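Local coordinates for protein nodulation fucosyltransferase NodZ (Bradyrhizobium sp., PDB 2HHC) that belongs to the nodulation fucosyltransferases, enzymes of the GT-B structural class built from two Rossmann-like domains, at residues T35-S43 with S51-E59; M203-Y213 with L296-D304. One frame throughout, in Å; residues are numbered along the deposited sequence. Where two conformers were deposited one is given.

Contact 1 (T35-S43 with S51-E59)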
ATOM      1  N   THR A  35     -17.442  12.023  -6.957  1.00 29.48           N
ATOM      2  CA  THR A  35     -17.472  11.283  -5.719  1.00 29.48           C
ATOM      3  C   THR A  35     -16.536  10.093  -5.864  1.00 30.17           C
ATOM      4  O   THR A  35     -16.555   9.394  -6.861  1.00 31.60           O
ATOM      5  CB  THR A  35     -18.904  10.846  -5.410  1.00 30.23           C
ATOM      6  OG1 THR A  35     -19.653  12.008  -5.104  1.00 29.99           O
ATOM      7  CG2 THR A  35     -19.015   9.840  -4.229  1.00 29.65           C
ATOM      8  N   LEU A  36     -15.737   9.815  -4.823  1.00 29.69           N
ATOM      9  CA  LEU A  36     -14.834   8.664  -4.775  1.00 29.86           C
ATOM     10  C   LEU A  36     -15.442   7.474  -4.078  1.00 29.61           C
ATOM     11  O   LEU A  36     -15.994   7.584  -2.990  1.00 30.22           O
ATOM     12  CB  LEU A  36     -13.554   9.031  -4.044  1.00 31.07           C
ATOM     13  CG  LEU A  36     -12.494   7.970  -3.891  1.00 29.64           C
ATOM     14  CD1 LEU A  36     -11.859   7.604  -5.259  1.00 30.70           C
ATOM     15  CD2 LEU A  36     -11.411   8.494  -2.975  1.00 31.75           C
ATOM     16  N   VAL A  37     -15.439   6.353  -4.771  1.00 30.68           N
ATOM     17  CA  VAL A  37     -15.952   5.109  -4.243  1.00 30.27           C
ATOM     18  C   VAL A  37     -14.747   4.175  -4.026  1.00 30.53           C
ATOM     19  O   VAL A  37     -13.933   3.920  -4.936  1.00 31.54           O
ATOM     20  CB  VAL A  37     -16.877   4.439  -5.273  1.00 30.44           C
ATOM     21  CG1 VAL A  37     -17.405   3.135  -4.736  1.00 33.17           C
ATOM     22  CG2 VAL A  37     -18.015   5.354  -5.693  1.00 31.56           C
ATOM     23  N   ILE A  38     -14.570   3.688  -2.800  1.00 30.15           N
ATOM     24  CA  ILE A  38     -13.492   2.762  -2.447  1.00 29.86           C
ATOM     25  C   ILE A  38     -14.106   1.364  -2.509  1.00 29.75           C
ATOM     26  O   ILE A  38     -14.970   1.032  -1.697  1.00 30.87           O
ATOM     27  CB  ILE A  38     -12.906   3.051  -1.071  1.00 29.71           C
ATOM     28  CG1 ILE A  38     -12.537   4.533  -0.917  1.00 31.56           C
ATOM     29  CG2 ILE A  38     -11.703   2.114  -0.844  1.00 30.97           C
ATOM     30  CD1 ILE A  38     -11.895   4.911   0.421  1.00 31.52           C
ATOM     31  N   ASP A  39     -13.712   0.609  -3.515  1.00 30.50           N
ATOM     32  CA  ASP A  39     -14.328  -0.712  -3.803  1.00 30.81           C
ATOM     33  C   ASP A  39     -13.285  -1.808  -3.673  1.00 30.23           C
ATOM     34  O   ASP A  39     -12.528  -2.131  -4.617  1.00 30.84           O
ATOM     35  CB  ASP A  39     -14.957  -0.731  -5.173  1.00 30.43           C
ATOM     36  CG  ASP A  39     -15.608  -2.046  -5.481  1.00 32.00           C
ATOM     37  OD1 ASP A  39     -15.666  -2.957  -4.625  1.00 31.06           O
ATOM     38  OD2 ASP A  39     -16.059  -2.168  -6.663  1.00 32.69           O
ATOM     39  N   TRP A  40     -13.147  -2.318  -2.456  1.00 30.35           N
ATOM     40  CA  TRP A  40     -12.210  -3.379  -2.148  1.00 30.26           C
ATOM     41  C   TRP A  40     -12.899  -4.743  -2.031  1.00 29.79           C
ATOM     42  O   TRP A  40     -12.438  -5.652  -1.358  1.00 30.51           O
ATOM     43  CB  TRP A  40     -11.409  -3.080  -0.906  1.00 30.61           C
ATOM     44  CG  TRP A  40     -10.428  -1.947  -1.064  1.00 30.58           C
ATOM     45  CD1 TRP A  40     -10.222  -1.138  -2.150  1.00 31.71           C
ATOM     46  CD2 TRP A  40      -9.556  -1.445  -0.015  1.00 30.99           C
ATOM     47  NE1 TRP A  40      -9.234  -0.225  -1.873  1.00 30.25           N
ATOM     48  CE2 TRP A  40      -8.797  -0.419  -0.572  1.00 30.16           C
ATOM     49  CE3 TRP A  40      -9.291  -1.859   1.280  1.00 31.61           C
ATOM     50  CZ2 TRP A  40      -7.845   0.282   0.174  1.00 31.21           C
ATOM     51  CZ3 TRP A  40      -8.349  -1.218   2.001  1.00 32.26           C
ATOM     52  CH2 TRP A  40      -7.623  -0.149   1.436  1.00 31.63           C
ATOM     53  N   ARG A  41     -14.015  -4.927  -2.746  1.00 29.86           N
ATOM     54  CA  ARG A  41     -14.603  -6.266  -2.924  1.00 30.06           C
ATOM     55  C   ARG A  41     -13.615  -7.173  -3.598  1.00 30.40           C
ATOM     56  O   ARG A  41     -12.956  -6.771  -4.550  1.00 30.77           O
ATOM     57  CB  ARG A  41     -15.885  -6.191  -3.770  1.00 29.95           C
ATOM     58  CG  ARG A  41     -17.055  -5.556  -3.007  1.00 30.52           C
ATOM     59  CD  ARG A  41     -18.336  -5.395  -3.829  1.00 29.73           C
ATOM     60  NE  ARG A  41     -18.093  -4.471  -4.905  1.00 30.22           N
ATOM     61  CZ  ARG A  41     -18.963  -4.212  -5.868  1.00 30.44           C
ATOM     62  NH1 ARG A  41     -20.164  -4.759  -5.793  1.00 31.50           N
ATOM     63  NH2 ARG A  41     -18.636  -3.399  -6.878  1.00 31.35           N
ATOM     64  N   GLY A  42     -13.500  -8.375  -3.083  1.00 30.50           N
ATOM     65  CA  GLY A  42     -12.574  -9.387  -3.659  1.00 30.12           C
ATOM     66  C   GLY A  42     -11.115  -9.262  -3.225  1.00 30.39           C
ATOM     67  O   GLY A  42     -10.225  -9.944  -3.777  1.00 31.65           O
ATOM     68  N   SER A  43     -10.876  -8.458  -2.182  1.00 31.37           N
ATOM     69  CA  SER A  43      -9.559  -8.371  -1.553  1.00 31.28           C
ATOM     70  C   SER A  43      -8.981  -9.746  -1.246  1.00 31.58           C
ATOM     71  O   SER A  43      -9.665 -10.680  -0.822  1.00 31.25           O
ATOM     72  CB  SER A  43      -9.685  -7.616  -0.227  1.00 31.70           C
ATOM     73  OG  SER A  43      -8.494  -7.680   0.540  1.00 33.48           O
ATOM     74  N   SER A  51     -17.983  -8.754  -0.140  1.00 32.71           N
ATOM     75  CA  SER A  51     -17.864  -7.866   1.002  1.00 31.96           C
ATOM     76  C   SER A  51     -16.814  -6.816   0.695  1.00 31.61           C
ATOM     77  O   SER A  51     -15.678  -7.168   0.270  1.00 32.56           O
ATOM     78  CB  SER A  51     -17.416  -8.687   2.206  1.00 33.00           C
ATOM     79  OG  SER A  51     -17.249  -7.862   3.313  1.00 37.83           O
ATOM     80  N   ASN A  52     -17.120  -5.523   0.911  1.00 30.64           N
ATOM     81  CA  ASN A  52     -16.121  -4.510   0.674  1.00 30.29           C
ATOM     82  C   ASN A  52     -15.114  -4.541   1.809  1.00 30.75           C
ATOM     83  O   ASN A  52     -15.516  -4.366   2.941  1.00 32.09           O
ATOM     84  CB  ASN A  52     -16.820  -3.148   0.593  1.00 30.44           C
ATOM     85  CG  ASN A  52     -15.942  -2.034   0.067  1.00 31.09           C
ATOM     86  OD1 ASN A  52     -14.728  -2.182   0.001  1.00 31.43           O
ATOM     87  ND2 ASN A  52     -16.546  -0.918  -0.317  1.00 30.22           N
ATOM     88  N   ALA A  53     -13.861  -4.848   1.512  1.00 30.30           N
ATOM     89  CA  ALA A  53     -12.860  -5.032   2.562  1.00 29.60           C
ATOM     90  C   ALA A  53     -12.467  -3.755   3.259  1.00 30.35           C
ATOM     91  O   ALA A  53     -11.899  -3.814   4.353  1.00 30.05           O
ATOM     92  CB  ALA A  53     -11.617  -5.670   1.978  1.00 31.76           C
ATOM     93  N   PHE A  54     -12.702  -2.596   2.662  1.00 30.42           N
ATOM     94  CA  PHE A  54     -12.185  -1.357   3.283  1.00 30.43           C
ATOM     95  C   PHE A  54     -12.604  -1.236   4.777  1.00 30.16           C
ATOM     96  O   PHE A  54     -11.743  -0.986   5.647  1.00 30.09           O
ATOM     97  CB  PHE A  54     -12.504  -0.105   2.446  1.00 30.62           C
ATOM     98  CG  PHE A  54     -11.932   1.147   3.004  1.00 31.99           C
ATOM     99  CD1 PHE A  54     -10.645   1.559   2.707  1.00 31.64           C
ATOM    100  CD2 PHE A  54     -12.693   1.903   3.844  1.00 31.89           C
ATOM    101  CE1 PHE A  54     -10.177   2.775   3.265  1.00 31.50           C
ATOM    102  CE2 PHE A  54     -12.230   3.099   4.430  1.00 30.57           C
ATOM    103  CZ  PHE A  54     -10.941   3.517   4.085  1.00 31.07           C
ATOM    104  N   PRO A  55     -13.909  -1.354   5.138  1.00 29.79           N
ATOM    105  CA  PRO A  55     -14.300  -1.257   6.541  1.00 29.10           C
ATOM    106  C   PRO A  55     -13.823  -2.346   7.492  1.00 28.67           C
ATOM    107  O   PRO A  55     -13.978  -2.240   8.668  1.00 29.98           O
ATOM    108  CB  PRO A  55     -15.835  -1.246   6.484  1.00 30.35           C
ATOM    109  CG  PRO A  55     -16.168  -0.951   5.066  1.00 30.85           C
ATOM    110  CD  PRO A  55     -15.070  -1.466   4.249  1.00 30.11           C
ATOM    111  N   ALA A  56     -13.289  -3.420   6.938  1.00 29.69           N
ATOM    112  CA  ALA A  56     -12.722  -4.449   7.769  1.00 28.23           C
ATOM    113  C   ALA A  56     -11.391  -3.994   8.400  1.00 28.83           C
ATOM    114  O   ALA A  56     -11.007  -4.523   9.421  1.00 29.30           O
ATOM    115  CB  ALA A  56     -12.552  -5.759   6.978  1.00 30.73           C
ATOM    116  N   PHE A  57     -10.734  -3.004   7.779  1.00 27.72           N
ATOM    117  CA  PHE A  57      -9.450  -2.552   8.241  1.00 28.20           C
ATOM    118  C   PHE A  57      -9.378  -1.090   8.652  1.00 27.73           C
ATOM    119  O   PHE A  57      -8.541  -0.730   9.479  1.00 28.62           O
ATOM    120  CB  PHE A  57      -8.409  -2.835   7.141  1.00 29.40           C
ATOM    121  CG  PHE A  57      -8.312  -4.321   6.808  1.00 29.37           C
ATOM    122  CD1 PHE A  57      -7.756  -5.225   7.677  1.00 28.77           C
ATOM    123  CD2 PHE A  57      -8.901  -4.820   5.661  1.00 29.48           C
ATOM    124  CE1 PHE A  57      -7.750  -6.580   7.391  1.00 28.74           C
ATOM    125  CE2 PHE A  57      -8.901  -6.185   5.362  1.00 30.73           C
ATOM    126  CZ  PHE A  57      -8.310  -7.057   6.212  1.00 28.82           C
ATOM    127  N   PHE A  58     -10.256  -0.281   8.045  1.00 28.79           N
ATOM    128  CA  PHE A  58     -10.258   1.178   8.281  1.00 27.95           C
ATOM    129  C   PHE A  58     -11.620   1.612   8.788  1.00 28.87           C
ATOM    130  O   PHE A  58     -12.628   0.992   8.497  1.00 29.44           O
ATOM    131  CB  PHE A  58      -9.916   1.911   6.983  1.00 28.89           C
ATOM    132  CG  PHE A  58      -8.500   1.683   6.536  1.00 28.34           C
ATOM    133  CD1 PHE A  58      -7.475   2.434   7.048  1.00 28.66           C
ATOM    134  CD2 PHE A  58      -8.202   0.672   5.698  1.00 29.22           C
ATOM    135  CE1 PHE A  58      -6.173   2.180   6.664  1.00 29.52           C
ATOM    136  CE2 PHE A  58      -6.886   0.427   5.315  1.00 29.10           C
ATOM    137  CZ  PHE A  58      -5.887   1.197   5.799  1.00 30.14           C
ATOM    138  N   GLU A  59     -11.616   2.731   9.481  1.00 28.85           N
ATOM    139  CA  GLU A  59     -12.847   3.353   9.968  1.00 30.11           C
ATOM    140  C   GLU A  59     -13.642   3.991   8.839  1.00 30.42           C
ATOM    141  O   GLU A  59     -13.058   4.351   7.792  1.00 30.99           O
ATOM    142  CB  GLU A  59     -12.504   4.372  11.067  1.00 28.96           C
ATOM    143  CG  GLU A  59     -11.888   3.701  12.318  1.00 29.83           C
ATOM    144  CD  GLU A  59     -11.695   4.620  13.447  1.00 33.09           C
ATOM    145  OE1 GLU A  59     -11.655   5.851  13.239  1.00 36.29           O
ATOM    146  OE2 GLU A  59     -11.607   4.117  14.594  1.00 33.40           O
TER
HETATM  147  O   HOH W   1     -14.158  -9.052  -0.525  1.00 28.89           O
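The side-chain amide of Asn-52 is gripped from both ends by the backbone at the C-terminal end of strand 35-39. Asn-52 ND2 donates to Ile-38 O at 2.9 Å, nearly straight (167°) and in the plane of both the amide and the carbonyl. Asn-52 OD1 accepts from Trp-40 N, also at 2.9 Å, but this N-H comes from well above the amide plane. The same OD1 takes a weak capping bond from Phe-54 N at the start of helix 54-57, so one amide joins strand to helix. A chi1 of -168° swings the amide away from the backbone N of Asn-52 and carries it to the 38-40 backbone; Asp-72 O also accepts from ND2.

Phe-54 turns its edge onto the face of the Trp-40 six-membered ring, planes 72° apart, with its CD1 3.7 Å from Trp-40 CZ3. Ile-38 CD1 sits over one face of Phe-54, while Phe-58 CB lies against the opposite face. Phe-58 CE2 meets the indole edge. Ala-53 CB rests 3.5 Å from Ser-43 CB, and a water links Gly-42 N to Ser-51 O.

Asp-39 closes an Asx turn onto Arg-41 N and is held side-on by the Arg-41 guanidinium, with Arg-10 as second salt-bridge partner; Arg-41 NH1 bonds Asn-76 OD1. This is a short, weakly bonded helical turn, led by Asn-52, set against the C-terminal end of a strand with parallel neighbours in a probably Rossmann-like sheet.

Contact 2 (M203-Y213 with L296-D304)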
ATOM      1  N   MET A 203      24.322  -7.484   4.117  1.00 29.10           N
ATOM      2  CA  MET A 203      25.120  -6.314   3.732  1.00 29.77           C
ATOM      3  C   MET A 203      24.360  -5.007   3.975  1.00 28.79           C
ATOM      4  O   MET A 203      24.939  -4.022   4.448  1.00 29.34           O
ATOM      5  CB  MET A 203      25.446  -6.337   2.222  0.50 30.26           C
ATOM      6  CG  MET A 203      26.026  -7.612   1.636  0.50 30.90           C
ATOM      7  SD  MET A 203      26.491  -7.277  -0.076  0.50 35.33           S
ATOM      8  CE  MET A 203      25.570  -8.358  -1.123  0.50 35.94           C
ATOM      9  N   ALA A 204      23.074  -4.982   3.630  1.00 30.08           N
ATOM     10  CA  ALA A 204      22.242  -3.796   3.853  1.00 28.27           C
ATOM     11  C   ALA A 204      22.130  -3.501   5.339  1.00 28.98           C
ATOM     12  O   ALA A 204      22.210  -2.336   5.743  1.00 28.42           O
ATOM     13  CB  ALA A 204      20.867  -3.968   3.241  1.00 28.86           C
ATOM     14  N   ILE A 205      21.914  -4.536   6.165  1.00 28.12           N
ATOM     15  CA  ILE A 205      21.813  -4.322   7.604  1.00 28.59           C
ATOM     16  C   ILE A 205      23.118  -3.793   8.190  1.00 27.91           C
ATOM     17  O   ILE A 205      23.109  -2.870   8.986  1.00 28.81           O
ATOM     18  CB  ILE A 205      21.290  -5.591   8.325  1.00 28.53           C
ATOM     19  CG1 ILE A 205      19.840  -5.916   7.911  1.00 28.35           C
ATOM     20  CG2 ILE A 205      21.340  -5.430   9.847  1.00 28.87           C
ATOM     21  CD1 ILE A 205      19.399  -7.278   8.360  1.00 30.00           C
ATOM     22  N   ARG A 206      24.250  -4.359   7.774  1.00 28.20           N
ATOM     23  CA  ARG A 206      25.556  -3.875   8.228  1.00 29.27           C
ATOM     24  C   ARG A 206      25.727  -2.379   7.871  1.00 30.06           C
ATOM     25  O   ARG A 206      26.209  -1.589   8.708  1.00 31.32           O
ATOM     26  CB  ARG A 206      26.684  -4.753   7.667  1.00 28.98           C
ATOM     27  CG  ARG A 206      26.620  -6.162   8.237  1.00 29.65           C
ATOM     28  CD  ARG A 206      27.648  -7.146   7.720  1.00 30.12           C
ATOM     29  NE  ARG A 206      27.380  -8.461   8.340  1.00 31.98           N
ATOM     30  CZ  ARG A 206      27.195  -9.619   7.720  1.00 33.44           C
ATOM     31  NH1 ARG A 206      27.392  -9.747   6.403  1.00 37.32           N
ATOM     32  NH2 ARG A 206      26.884 -10.686   8.450  1.00 32.41           N
ATOM     33  N   LYS A 207      25.333  -2.002   6.652  1.00 30.54           N
ATOM     34  CA  LYS A 207      25.432  -0.611   6.191  1.00 30.80           C
ATOM     35  C   LYS A 207      24.592   0.293   7.052  1.00 31.18           C
ATOM     36  O   LYS A 207      25.058   1.350   7.512  1.00 31.81           O
ATOM     37  CB  LYS A 207      25.082  -0.488   4.692  1.00 31.45           C
ATOM     38  CG  LYS A 207      24.965   0.976   4.146  1.00 31.15           C
ATOM     39  CD  LYS A 207      24.711   0.926   2.636  1.00 33.45           C
ATOM     40  CE  LYS A 207      24.511   2.307   1.996  1.00 36.16           C
ATOM     41  NZ  LYS A 207      25.756   3.092   1.918  1.00 37.98           N
ATOM     42  N   ALA A 208      23.364  -0.121   7.310  1.00 29.93           N
ATOM     43  CA  ALA A 208      22.458   0.652   8.138  1.00 30.42           C
ATOM     44  C   ALA A 208      22.984   0.797   9.560  1.00 30.62           C
ATOM     45  O   ALA A 208      22.858   1.872  10.171  1.00 30.27           O
ATOM     46  CB  ALA A 208      21.077  -0.017   8.172  1.00 30.33           C
ATOM     47  N   LYS A 209      23.555  -0.276  10.099  1.00 31.49           N
ATOM     48  CA  LYS A 209      24.028  -0.268  11.491  1.00 31.16           C
ATOM     49  C   LYS A 209      25.274   0.573  11.705  1.00 31.61           C
ATOM     50  O   LYS A 209      25.546   0.976  12.847  1.00 32.96           O
ATOM     51  CB  LYS A 209      24.291  -1.693  11.980  1.00 31.61           C
ATOM     52  CG  LYS A 209      23.040  -2.425  12.424  1.00 31.24           C
ATOM     53  CD  LYS A 209      23.323  -3.813  12.993  1.00 32.58           C
ATOM     54  CE  LYS A 209      23.882  -3.639  14.419  0.65 35.50           C
ATOM     55  NZ  LYS A 209      24.497  -4.869  14.873  0.65 38.47           N
ATOM     56  N   ALA A 210      26.032   0.810  10.628  1.00 30.06           N
ATOM     57  CA  ALA A 210      27.246   1.640  10.665  1.00 31.00           C
ATOM     58  C   ALA A 210      26.957   3.158  10.674  1.00 30.69           C
ATOM     59  O   ALA A 210      27.872   3.960  10.927  1.00 31.93           O
ATOM     60  CB  ALA A 210      28.108   1.299   9.490  1.00 31.04           C
ATOM     61  N   LEU A 211      25.717   3.558  10.368  1.00 31.27           N
ATOM     62  CA  LEU A 211      25.257   4.943  10.467  1.00 31.16           C
ATOM     63  C   LEU A 211      25.130   5.319  11.939  1.00 31.96           C
ATOM     64  O   LEU A 211      25.132   4.445  12.814  1.00 32.21           O
ATOM     65  CB  LEU A 211      23.921   5.125   9.745  1.00 32.02           C
ATOM     66  CG  LEU A 211      23.958   4.751   8.259  1.00 32.68           C
ATOM     67  CD1 LEU A 211      22.609   4.881   7.604  1.00 33.88           C
ATOM     68  CD2 LEU A 211      25.001   5.562   7.519  1.00 33.14           C
ATOM     69  N   SER A 212      25.078   6.619  12.226  1.00 32.43           N
ATOM     70  CA  SER A 212      24.965   7.084  13.606  1.00 32.31           C
ATOM     71  C   SER A 212      23.510   7.355  13.920  1.00 31.82           C
ATOM     72  O   SER A 212      22.764   7.860  13.079  1.00 32.66           O
ATOM     73  CB  SER A 212      25.824   8.319  13.840  1.00 32.31           C
ATOM     74  OG  SER A 212      27.195   7.928  13.820  1.00 36.40           O
ATOM     75  N   TYR A 213      23.104   6.960  15.116  1.00 31.68           N
ATOM     76  CA  TYR A 213      21.746   7.149  15.588  1.00 31.75           C
ATOM     77  C   TYR A 213      21.760   7.757  16.982  1.00 32.29           C
ATOM     78  O   TYR A 213      22.696   7.526  17.753  1.00 31.79           O
ATOM     79  CB  TYR A 213      21.021   5.814  15.649  1.00 31.75           C
ATOM     80  CG  TYR A 213      20.897   5.150  14.301  1.00 31.82           C
ATOM     81  CD1 TYR A 213      19.826   5.400  13.477  1.00 32.43           C
ATOM     82  CD2 TYR A 213      21.876   4.277  13.853  1.00 30.11           C
ATOM     83  CE1 TYR A 213      19.719   4.792  12.244  1.00 31.09           C
ATOM     84  CE2 TYR A 213      21.804   3.677  12.627  1.00 29.94           C
ATOM     85  CZ  TYR A 213      20.722   3.921  11.826  1.00 31.79           C
ATOM     86  OH  TYR A 213      20.686   3.312  10.604  1.00 30.16           O
ATOM     87  N   LEU A 296       7.955   8.766   4.788  1.00 29.56           N
ATOM     88  CA  LEU A 296       8.139   9.337   6.150  1.00 30.91           C
ATOM     89  C   LEU A 296       9.504   9.190   6.821  1.00 30.84           C
ATOM     90  O   LEU A 296       9.867  10.046   7.632  1.00 32.19           O
ATOM     91  CB  LEU A 296       7.065   8.824   7.105  1.00 31.56           C
ATOM     92  CG  LEU A 296       5.603   9.233   6.858  1.00 34.01           C
ATOM     93  CD1 LEU A 296       4.697   8.597   7.936  1.00 33.71           C
ATOM     94  CD2 LEU A 296       5.503  10.700   6.897  1.00 37.09           C
ATOM     95  N   VAL A 297      10.224   8.129   6.541  1.00 30.29           N
ATOM     96  CA  VAL A 297      11.423   7.788   7.307  1.00 31.09           C
ATOM     97  C   VAL A 297      12.614   8.600   6.873  1.00 31.35           C
ATOM     98  O   VAL A 297      12.767   8.909   5.685  1.00 31.88           O
ATOM     99  CB  VAL A 297      11.719   6.287   7.110  1.00 31.05           C
ATOM    100  CG1 VAL A 297      13.078   5.842   7.614  1.00 36.10           C
ATOM    101  CG2 VAL A 297      10.591   5.442   7.729  1.00 30.23           C
ATOM    102  N   PRO A 298      13.447   9.014   7.840  1.00 30.71           N
ATOM    103  CA  PRO A 298      14.608   9.849   7.485  1.00 30.95           C
ATOM    104  C   PRO A 298      15.595   9.295   6.442  1.00 29.68           C
ATOM    105  O   PRO A 298      16.125  10.056   5.604  1.00 30.39           O
ATOM    106  CB  PRO A 298      15.313  10.013   8.835  1.00 31.46           C
ATOM    107  CG  PRO A 298      14.240   9.934   9.835  1.00 32.85           C
ATOM    108  CD  PRO A 298      13.274   8.900   9.294  1.00 30.05           C
ATOM    109  N   ARG A 299      15.872   8.004   6.510  1.00 31.34           N
ATOM    110  CA  ARG A 299      16.869   7.404   5.607  1.00 31.37           C
ATOM    111  C   ARG A 299      16.367   6.059   5.075  1.00 31.03           C
ATOM    112  O   ARG A 299      15.823   5.244   5.819  1.00 29.84           O
ATOM    113  CB  ARG A 299      18.192   7.165   6.337  1.00 32.59           C
ATOM    114  CG  ARG A 299      18.917   8.408   6.811  1.00 36.59           C
ATOM    115  CD  ARG A 299      19.446   8.069   8.205  1.00 42.82           C
ATOM    116  NE  ARG A 299      20.812   8.396   8.379  1.00 41.38           N
ATOM    117  CZ  ARG A 299      21.538   8.175   9.476  1.00 39.01           C
ATOM    118  NH1 ARG A 299      21.055   7.582  10.557  1.00 36.05           N
ATOM    119  NH2 ARG A 299      22.776   8.575   9.476  1.00 40.02           N
ATOM    120  N   ILE A 300      16.628   5.824   3.800  1.00 30.88           N
ATOM    121  CA  ILE A 300      16.195   4.636   3.101  1.00 31.61           C
ATOM    122  C   ILE A 300      17.437   3.977   2.491  1.00 31.08           C
ATOM    123  O   ILE A 300      18.289   4.658   1.898  1.00 31.84           O
ATOM    124  CB  ILE A 300      15.203   5.010   1.995  1.00 32.11           C
ATOM    125  CG1 ILE A 300      13.950   5.689   2.597  1.00 35.20           C
ATOM    126  CG2 ILE A 300      14.796   3.764   1.225  1.00 33.58           C
ATOM    127  CD1 ILE A 300      14.031   7.225   2.613  1.00 39.77           C
ATOM    128  N   ILE A 301      17.577   2.670   2.670  1.00 30.22           N
ATOM    129  CA  ILE A 301      18.685   1.920   2.054  1.00 31.29           C
ATOM    130  C   ILE A 301      18.080   0.880   1.105  1.00 32.21           C
ATOM    131  O   ILE A 301      17.116   0.164   1.447  1.00 30.87           O
ATOM    132  CB  ILE A 301      19.529   1.283   3.107  1.00 30.58           C
ATOM    133  CG1 ILE A 301      20.362   2.356   3.806  1.00 29.86           C
ATOM    134  CG2 ILE A 301      20.419   0.191   2.504  1.00 30.95           C
ATOM    135  CD1 ILE A 301      21.190   1.929   5.016  1.00 31.43           C
ATOM    136  N   GLU A 302      18.670   0.769  -0.079  1.00 33.32           N
ATOM    137  CA  GLU A 302      18.213  -0.216  -1.028  1.00 35.43           C
ATOM    138  C   GLU A 302      19.299  -0.529  -2.031  1.00 36.19           C
ATOM    139  O   GLU A 302      20.240   0.244  -2.175  1.00 34.98           O
ATOM    140  CB  GLU A 302      16.973   0.284  -1.731  1.00 34.55           C
ATOM    141  CG  GLU A 302      17.235   1.432  -2.656  1.00 35.39           C
ATOM    142  CD  GLU A 302      16.023   2.325  -2.869  1.00 37.61           C
ATOM    143  OE1 GLU A 302      15.181   2.436  -1.981  1.00 39.14           O
ATOM    144  OE2 GLU A 302      15.923   2.926  -3.947  1.00 41.60           O
ATOM    145  N   PHE A 303      19.189  -1.679  -2.691  1.00 38.06           N
ATOM    146  CA  PHE A 303      20.033  -1.974  -3.835  1.00 40.08           C
ATOM    147  C   PHE A 303      19.477  -1.211  -5.026  1.00 41.96           C
ATOM    148  O   PHE A 303      18.274  -1.261  -5.292  1.00 42.31           O
ATOM    149  CB  PHE A 303      20.081  -3.478  -4.080  1.00 39.47           C
ATOM    150  CG  PHE A 303      20.963  -4.200  -3.102  1.00 38.28           C
ATOM    151  CD1 PHE A 303      20.465  -4.610  -1.870  1.00 39.41           C
ATOM    152  CD2 PHE A 303      22.297  -4.448  -3.400  1.00 38.17           C
ATOM    153  CE1 PHE A 303      21.301  -5.266  -0.957  1.00 39.01           C
ATOM    154  CE2 PHE A 303      23.114  -5.095  -2.500  1.00 37.40           C
ATOM    155  CZ  PHE A 303      22.624  -5.495  -1.273  1.00 38.63           C
ATOM    156  N   ASP A 304      20.349  -0.451  -5.686  1.00 44.85           N
ATOM    157  CA  ASP A 304      19.982   0.324  -6.872  1.00 46.27           C
ATOM    158  C   ASP A 304      21.091   0.155  -7.874  1.00 46.98           C
ATOM    159  O   ASP A 304      21.533   1.119  -8.514  1.00 48.72           O
TER
HETATM  160  O   HOH W   2      25.192   8.688  10.293  1.00 41.47           O
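A helix packs here against a strand of the largely parallel sheet in a Rossmann-like domain: helix 203-209 runs nearly antiparallel to strand 299-303, at 152°, with the axes 9.0 Å apart. Ile-301 carries the middle: its CD1 presses against the helix backbone, 3.6 Å from Ala-208 CA, with Ala-208 CB, Lys-207 CG and Leu-211 CD1 around it. At Ala-204, where the two backbones come nearest, CB lies 4.2 Å from Ile-301 CG2. Two residues further along the strand, Phe-303 CE1 comes within 4.4 Å of Ala-204 CB.

At the other end Arg-299 fastens the chain that leaves the helix. Bends at chi2 (139°) and chi3 carry its guanidinium round to Ser-212 O. Arg-299 NH1 donates to Ser-212 O at 3.1 Å, close to the guanidinium plane and fairly straight (160°). Leu-211 lays its CD1 over the centre of one face of the guanidinium, 3.9 Å from Arg-299 CZ, and water 2 bridges NH2 weakly to Ser-212 N. Arg-299 NH1 also lies over a face of Tyr-213, 3.5 Å from Tyr-213 CE1, though any cation-pi attraction is weak. Tyr-213 OH donates to Ala-208 O at 2.6 Å, tying the turn back to the helix, and also pairs with Thr-279 OG1.

Strand 299-303 lies between strand 279-283 and the antiparallel, outermost strand 311-315, whose Met-313 touches Leu-211, Arg-299 and Ile-301.

How the contacts relate
Contact 1 closes before contact 2 opens along the chain, and they lie on opposite sides of its centre, with centres 35 Å apart and nearest atoms about 13 Å apart. No sheet is shared: strand 35-39 belongs to the six-stranded sheet that also holds strand 6-10, whereas strand 299-303 belongs to the other, beside strand 279-283. The two sheets are consistent with the paired Rossmann-like domains of a GT-B protein. Contact 1 joins a strand end to the nearby loop and short helix, eight residues on; contact 2 brings together pieces 83 residues apart. Helix 258-274 touches Phe-57 and Phe-58 of contact 1, and leads on to strand 279-283 beside contact 2.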